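Long-range contacts in 4-hydroxybutyrate coenzyme A transferase (PDB 2OAS), which probably transfers coenzyme A from an acyl-CoA to a carboxylate such as 4-hydroxybutyrate or acetate: residues Thr21-Ser26 and Leu51-Glu56; Asp112-Gln117 and Ala138-Ala143. All coordinates share one frame; numbering follows the deposited sequence.

Overall arrangement
Both contacts lie in the N-terminal part of the chain, on one eight-stranded parallel sheet. Contact 1 joins strands 21-24 and 48-52, and contact 2 lays helix 136-142 on strand 113-118. Strands 21-24 and 113-118 are neighbours, so the contacts touch, with centres about 10 Å apart. Trp-23 O and Ile-115 N are 2.7 Å apart, probably a hydrogen bond. Trp-23 also touches the helix of contact 2: its CD1 is 3.4 Å from Ala-139 CB. Contact 1 is the one near the ligand. The side chain of His-54 comes to about 7 Å from bound coenzyme A and about 6 Å from that of the CoA-binding Ser-327. Contact 2 is remote from the coenzyme A site.

Contact 1: residues Thr21-Ser26 and Leu51-Glu56; sequences TLWTHS and LQLHTE
Trp-23 lays the six-membered part of its indole beside Leu-51, Gln-52 and Leu-53. Its CG is anti to the backbone N (chi1 166°), which carries the ring along the neighbouring segment. CE3 meets Leu-51 CB at 3.7 Å. CZ3 lies near Gln-52 CA. Leu-53 CD1 reaches CH2 at the ring edge, in the ring plane, at 3.4 Å. Phe-104 adds an edge-to-face ring contact from outside the two segments.

Thr-24 and Gln-52 run alongside each other, with Thr-24 CG2 3.5 Å from Gln-52 CB. At the start of the strand, the methyl CG2 of Thr-21 touches Leu-51 CD1 (3.8 Å), the two side chains crossing at a slant.

The backbones run parallel. Leu-51 N donates to Leu-22 O at 2.6 Å. The bond from Thr-24 N to Leu-51 O is weak.

Past the strand ends, Ser-26 takes over. Its OG sits beside its own backbone N (chi1 -62°) and accepts a hydrogen bond from Leu-53 N at 3.2 Å, with an N-H...O angle of 138°. The same hydroxyl donates to Thr-24 O, so two bonds fix its rotation. Ser-26 CB also lies 3.4 Å from His-54 O. With an alanine here, Leu-53 N and Thr-24 O would probably each lose a partner, and the two loops would be less firmly joined.

Helix 32-41 connects the strands in a beta-alpha-beta unit. The loops follow their carboxyl ends, where parallel alpha/beta folds commonly place their binding sites, and here the side chain of His-54 lies near coenzyme A but not in contact with it.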
loop_
_atom_site.group_PDB
_atom_site.type_symbol
_atom_site.label_atom_id
_atom_site.label_comp_id
_atom_site.label_asym_id
_atom_site.label_seq_id
_atom_site.Cartn_x
_atom_site.Cartn_y
_atom_site.Cartn_z
ATOM N N THR A 21 29.981 2.135 5.799
ATOM C CA THR A 21 28.585 1.759 5.941
ATOM C C THR A 21 28.596 0.261 5.682
ATOM O O THR A 21 29.017 -0.194 4.617
ATOM C CB THR A 21 27.680 2.419 4.901
ATOM O OG1 THR A 21 27.750 3.841 5.047
ATOM C CG2 THR A 21 26.247 1.962 5.108
ATOM N N LEU A 22 28.151 -0.489 6.676
ATOM C CA LEU A 22 28.130 -1.926 6.612
ATOM C C LEU A 22 26.733 -2.541 6.509
ATOM O O LEU A 22 25.722 -1.970 6.957
ATOM C CB LEU A 22 28.814 -2.487 7.865
ATOM C CG LEU A 22 30.264 -2.088 8.171
ATOM C CD1 LEU A 22 30.674 -2.658 9.514
ATOM C CD2 LEU A 22 31.191 -2.592 7.076
ATOM N N TRP A 23 26.692 -3.728 5.919
ATOM C CA TRP A 23 25.455 -4.479 5.808
ATOM C C TRP A 23 25.743 -5.835 6.412
ATOM O O TRP A 23 26.848 -6.359 6.268
ATOM C CB TRP A 23 25.019 -4.651 4.355
ATOM C CG TRP A 23 23.958 -5.694 4.239
ATOM C CD1 TRP A 23 24.138 -7.014 3.913
ATOM C CD2 TRP A 23 22.568 -5.535 4.528
ATOM N NE1 TRP A 23 22.941 -7.683 3.977
ATOM C CE2 TRP A 23 21.956 -6.797 4.346
ATOM C CE3 TRP A 23 21.774 -4.447 4.911
ATOM C CZ2 TRP A 23 20.590 -7.009 4.551
ATOM C CZ3 TRP A 23 20.408 -4.655 5.116
ATOM C CH2 TRP A 23 19.833 -5.930 4.927
ATOM N N THR A 24 24.760 -6.398 7.099
ATOM C CA THR A 24 24.918 -7.707 7.722
ATOM C C THR A 24 23.836 -8.678 7.300
ATOM O O THR A 24 22.671 -8.307 7.163
ATOM C CB THR A 24 24.880 -7.608 9.285
ATOM O OG1 THR A 24 24.861 -8.922 9.832
ATOM C CG2 THR A 24 23.631 -6.853 9.760
ATOM N N HIS A 25 24.235 -9.927 7.090
ATOM C CA HIS A 25 23.298 -10.991 6.731
ATOM C C HIS A 25 22.283 -10.916 7.874
ATOM O O HIS A 25 22.677 -10.742 9.024
ATOM C CB HIS A 25 24.032 -12.323 6.774
ATOM C CG HIS A 25 23.624 -13.284 5.700
ATOM N ND1 HIS A 25 24.415 -14.360 5.344
ATOM C CD2 HIS A 25 22.528 -13.342 4.917
ATOM C CE1 HIS A 25 23.818 -15.038 4.383
ATOM N NE2 HIS A 25 22.674 -14.446 4.101
ATOM N N SER A 26 21.003 -11.052 7.578
ATOM C CA SER A 26 19.989 -10.964 8.616
ATOM C C SER A 26 19.283 -12.266 8.985
ATOM O O SER A 26 19.532 -13.308 8.396
ATOM C CB SER A 26 18.965 -9.911 8.215
ATOM O OG SER A 26 19.611 -8.651 8.118
ATOM N N LEU A 51 23.760 -1.199 8.540
ATOM C CA LEU A 51 22.415 -1.386 7.986
ATOM C C LEU A 51 22.013 -2.831 8.252
ATOM O O LEU A 51 22.850 -3.733 8.199
ATOM C CB LEU A 51 22.417 -1.107 6.477
ATOM C CG LEU A 51 22.537 0.345 6.001
ATOM C CD1 LEU A 51 22.787 0.412 4.495
ATOM C CD2 LEU A 51 21.258 1.064 6.347
ATOM N N GLN A 52 20.737 -3.058 8.527
ATOM C CA GLN A 52 20.285 -4.412 8.839
ATOM C C GLN A 52 18.770 -4.578 8.837
ATOM O O GLN A 52 18.005 -3.628 8.657
ATOM C CB GLN A 52 20.796 -4.799 10.235
ATOM C CG GLN A 52 19.953 -4.197 11.369
ATOM C CD GLN A 52 20.685 -4.097 12.712
ATOM O OE1 GLN A 52 21.637 -3.328 12.853
ATOM N NE2 GLN A 52 20.235 -4.870 13.695
ATOM N N LEU A 53 18.356 -5.812 9.054
ATOM C CA LEU A 53 16.950 -6.162 9.147
ATOM C C LEU A 53 16.888 -6.809 10.527
ATOM O O LEU A 53 17.684 -6.471 11.406
ATOM C CB LEU A 53 16.581 -7.165 8.049
ATOM C CG LEU A 53 16.036 -6.661 6.698
ATOM C CD1 LEU A 53 16.697 -5.379 6.252
ATOM C CD2 LEU A 53 16.241 -7.742 5.664
ATOM N N HIS A 54 15.965 -7.740 10.717
ATOM C CA HIS A 54 15.846 -8.418 11.993
ATOM C C HIS A 54 17.125 -9.248 12.175
ATOM O O HIS A 54 17.512 -10.019 11.290
ATOM C CB HIS A 54 14.593 -9.313 11.989
ATOM C CG HIS A 54 14.284 -9.930 13.318
ATOM N ND1 HIS A 54 15.062 -10.922 13.877
ATOM C CD2 HIS A 54 13.312 -9.661 14.221
ATOM C CE1 HIS A 54 14.587 -11.233 15.069
ATOM N NE2 HIS A 54 13.526 -10.482 15.303
ATOM N N THR A 55 17.798 -9.083 13.309
ATOM C CA THR A 55 19.028 -9.827 13.549
ATOM C C THR A 55 18.883 -10.799 14.716
ATOM O O THR A 55 18.007 -10.635 15.564
ATOM C CB THR A 55 20.203 -8.874 13.824
ATOM O OG1 THR A 55 21.398 -9.643 13.963
ATOM C CG2 THR A 55 19.971 -8.090 15.123
ATOM N N GLU A 56 19.738 -11.814 14.760
ATOM C CA GLU A 56 19.675 -12.805 15.832
ATOM C C GLU A 56 21.040 -13.031 16.467
ATOM O O GLU A 56 22.022 -13.235 15.761
ATOM C CB GLU A 56 19.159 -14.130 15.278
ATOM C CG GLU A 56 17.767 -14.069 14.650
ATOM C CD GLU A 56 16.666 -14.530 15.594
ATOM O OE1 GLU A 56 15.473 -14.378 15.239
ATOM O OE2 GLU A 56 16.992 -15.052 16.683
#

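Contact 2: residues Asp112-Gln117 and Ala138-Ala143; sequences DTAIIQ and AACQVA
Ile-116 meets the sulfur of Cys-140 with two branches. CD1 is 3.8 Å and CG2 3.9 Å from SG, so the sulfur rests against both methyls. With chi1 at 64°, CG1 sits between N and C of its own backbone, while CG2 stands beside N; chi2 (179°) then stretches the chain out to CD1, and both methyls reach the sulfur.

Ala-114, two residues back on the same side of the strand, meets Ala-143 methyl to methyl, CB to CB at 4.0 Å. Its CB lies farther from Cys-140 SG, at 4.5 Å. These small side chains let the end of the helix come close to the strand: the CA atoms of Thr-113 and Ala-143 are 5.2 Å apart. The side chains that meet here are apolar.

Ala-143 is placed by the last helical turn, where its N bonds to Ala-139 O at 2.8 Å. The chain leaves helical geometry there and soon enters strand 145-150, which pairs with strand 113-118. Ile-146 of that strand touches both Ile-116 and Cys-140. On the other flank, Trp-23 of strand 21-24 touches Ala-114, and Phe-104 of helix 100-105 packs on Ala-139 and Val-142.

The arrangement is that of a helix packed on a parallel sheet in an alpha/beta fold, with the helix leading into the strand next to the one it covers.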
loop_
_atom_site.group_PDB
_atom_site.type_symbol
_atom_site.label_atom_id
_atom_site.label_comp_id
_atom_site.label_asym_id
_atom_site.label_seq_id
_atom_site.Cartn_x
_atom_site.Cartn_y
_atom_site.Cartn_z
ATOM N N ASP A 112 29.708 -0.138 1.865
ATOM C CA ASP A 112 31.149 -0.343 1.718
ATOM C C ASP A 112 31.535 -1.800 1.895
ATOM O O ASP A 112 32.421 -2.300 1.216
ATOM C CB ASP A 112 31.930 0.534 2.701
ATOM C CG ASP A 112 31.720 2.035 2.456
ATOM O OD1 ASP A 112 31.822 2.479 1.294
ATOM O OD2 ASP A 112 31.456 2.775 3.442
ATOM N N THR A 113 30.874 -2.485 2.813
ATOM C CA THR A 113 31.178 -3.892 3.019
ATOM C C THR A 113 29.996 -4.660 3.589
ATOM O O THR A 113 29.249 -4.157 4.435
ATOM C CB THR A 113 32.425 -4.090 3.943
ATOM O OG1 THR A 113 32.057 -4.842 5.090
ATOM C CG2 THR A 113 33.012 -2.765 4.366
ATOM N N ALA A 114 29.830 -5.890 3.116
ATOM C CA ALA A 114 28.745 -6.755 3.567
ATOM C C ALA A 114 29.289 -7.933 4.359
ATOM O O ALA A 114 30.161 -8.662 3.880
ATOM C CB ALA A 114 27.959 -7.268 2.379
ATOM N N ILE A 115 28.777 -8.119 5.570
ATOM C CA ILE A 115 29.201 -9.229 6.400
ATOM C C ILE A 115 28.200 -10.346 6.159
ATOM O O ILE A 115 26.993 -10.164 6.352
ATOM C CB ILE A 115 29.154 -8.889 7.904
ATOM C CG1 ILE A 115 29.764 -7.506 8.165
ATOM C CG2 ILE A 115 29.880 -9.975 8.681
ATOM C CD1 ILE A 115 31.192 -7.359 7.703
ATOM N N ILE A 116 28.684 -11.512 5.750
ATOM C CA ILE A 116 27.758 -12.594 5.484
ATOM C C ILE A 116 28.228 -13.951 5.976
ATOM O O ILE A 116 29.397 -14.142 6.273
ATOM C CB ILE A 116 27.462 -12.683 3.974
ATOM C CG1 ILE A 116 28.731 -13.036 3.207
ATOM C CG2 ILE A 116 26.974 -11.351 3.471
ATOM C CD1 ILE A 116 28.507 -13.163 1.720
ATOM N N GLN A 117 27.293 -14.886 6.071
ATOM C CA GLN A 117 27.585 -16.243 6.507
ATOM C C GLN A 117 27.163 -17.197 5.389
ATOM O O GLN A 117 25.983 -17.233 5.022
ATOM C CB GLN A 117 26.795 -16.576 7.759
ATOM C CG GLN A 117 27.195 -17.906 8.357
ATOM C CD GLN A 117 26.491 -18.206 9.644
ATOM O OE1 GLN A 117 26.807 -19.173 10.323
ATOM N NE2 GLN A 117 25.523 -17.367 9.996
ATOM N N ALA A 138 21.401 -8.671 -2.863
ATOM C CA ALA A 138 21.462 -7.353 -3.494
ATOM C C ALA A 138 22.584 -6.522 -2.869
ATOM O O ALA A 138 23.266 -5.742 -3.554
ATOM C CB ALA A 138 20.120 -6.644 -3.331
ATOM N N ALA A 139 22.778 -6.701 -1.561
ATOM C CA ALA A 139 23.827 -5.986 -0.828
ATOM C C ALA A 139 25.190 -6.469 -1.319
ATOM O O ALA A 139 26.113 -5.680 -1.506
ATOM C CB ALA A 139 23.682 -6.237 0.668
ATOM N N CYS A 140 25.316 -7.774 -1.524
ATOM C CA CYS A 140 26.586 -8.328 -2.004
ATOM C C CYS A 140 26.895 -7.852 -3.417
ATOM O O CYS A 140 28.047 -7.861 -3.837
ATOM C CB CYS A 140 26.551 -9.852 -1.993
ATOM S SG CYS A 140 26.611 -10.537 -0.348
ATOM N N GLN A 141 25.861 -7.431 -4.138
ATOM C CA GLN A 141 26.032 -6.967 -5.503
ATOM C C GLN A 141 26.695 -5.591 -5.540
ATOM O O GLN A 141 27.621 -5.351 -6.312
ATOM C CB GLN A 141 24.672 -6.898 -6.221
ATOM C CG GLN A 141 24.534 -7.793 -7.468
ATOM C CD GLN A 141 24.008 -9.214 -7.143
ATOM O OE1 GLN A 141 22.844 -9.555 -7.441
ATOM N NE2 GLN A 141 24.868 -10.039 -6.521
ATOM N N VAL A 142 26.225 -4.687 -4.691
ATOM C CA VAL A 142 26.756 -3.341 -4.675
ATOM C C VAL A 142 27.839 -3.102 -3.625
ATOM O O VAL A 142 28.514 -2.078 -3.645
ATOM C CB VAL A 142 25.618 -2.331 -4.482
ATOM C CG1 VAL A 142 24.580 -2.523 -5.569
ATOM C CG2 VAL A 142 24.973 -2.518 -3.119
ATOM N N ALA A 143 28.019 -4.043 -2.712
ATOM C CA ALA A 143 29.013 -3.857 -1.678
ATOM C C ALA A 143 30.425 -3.622 -2.218
ATOM O O ALA A 143 30.870 -4.305 -3.142
ATOM C CB ALA A 143 29.012 -5.048 -0.752
#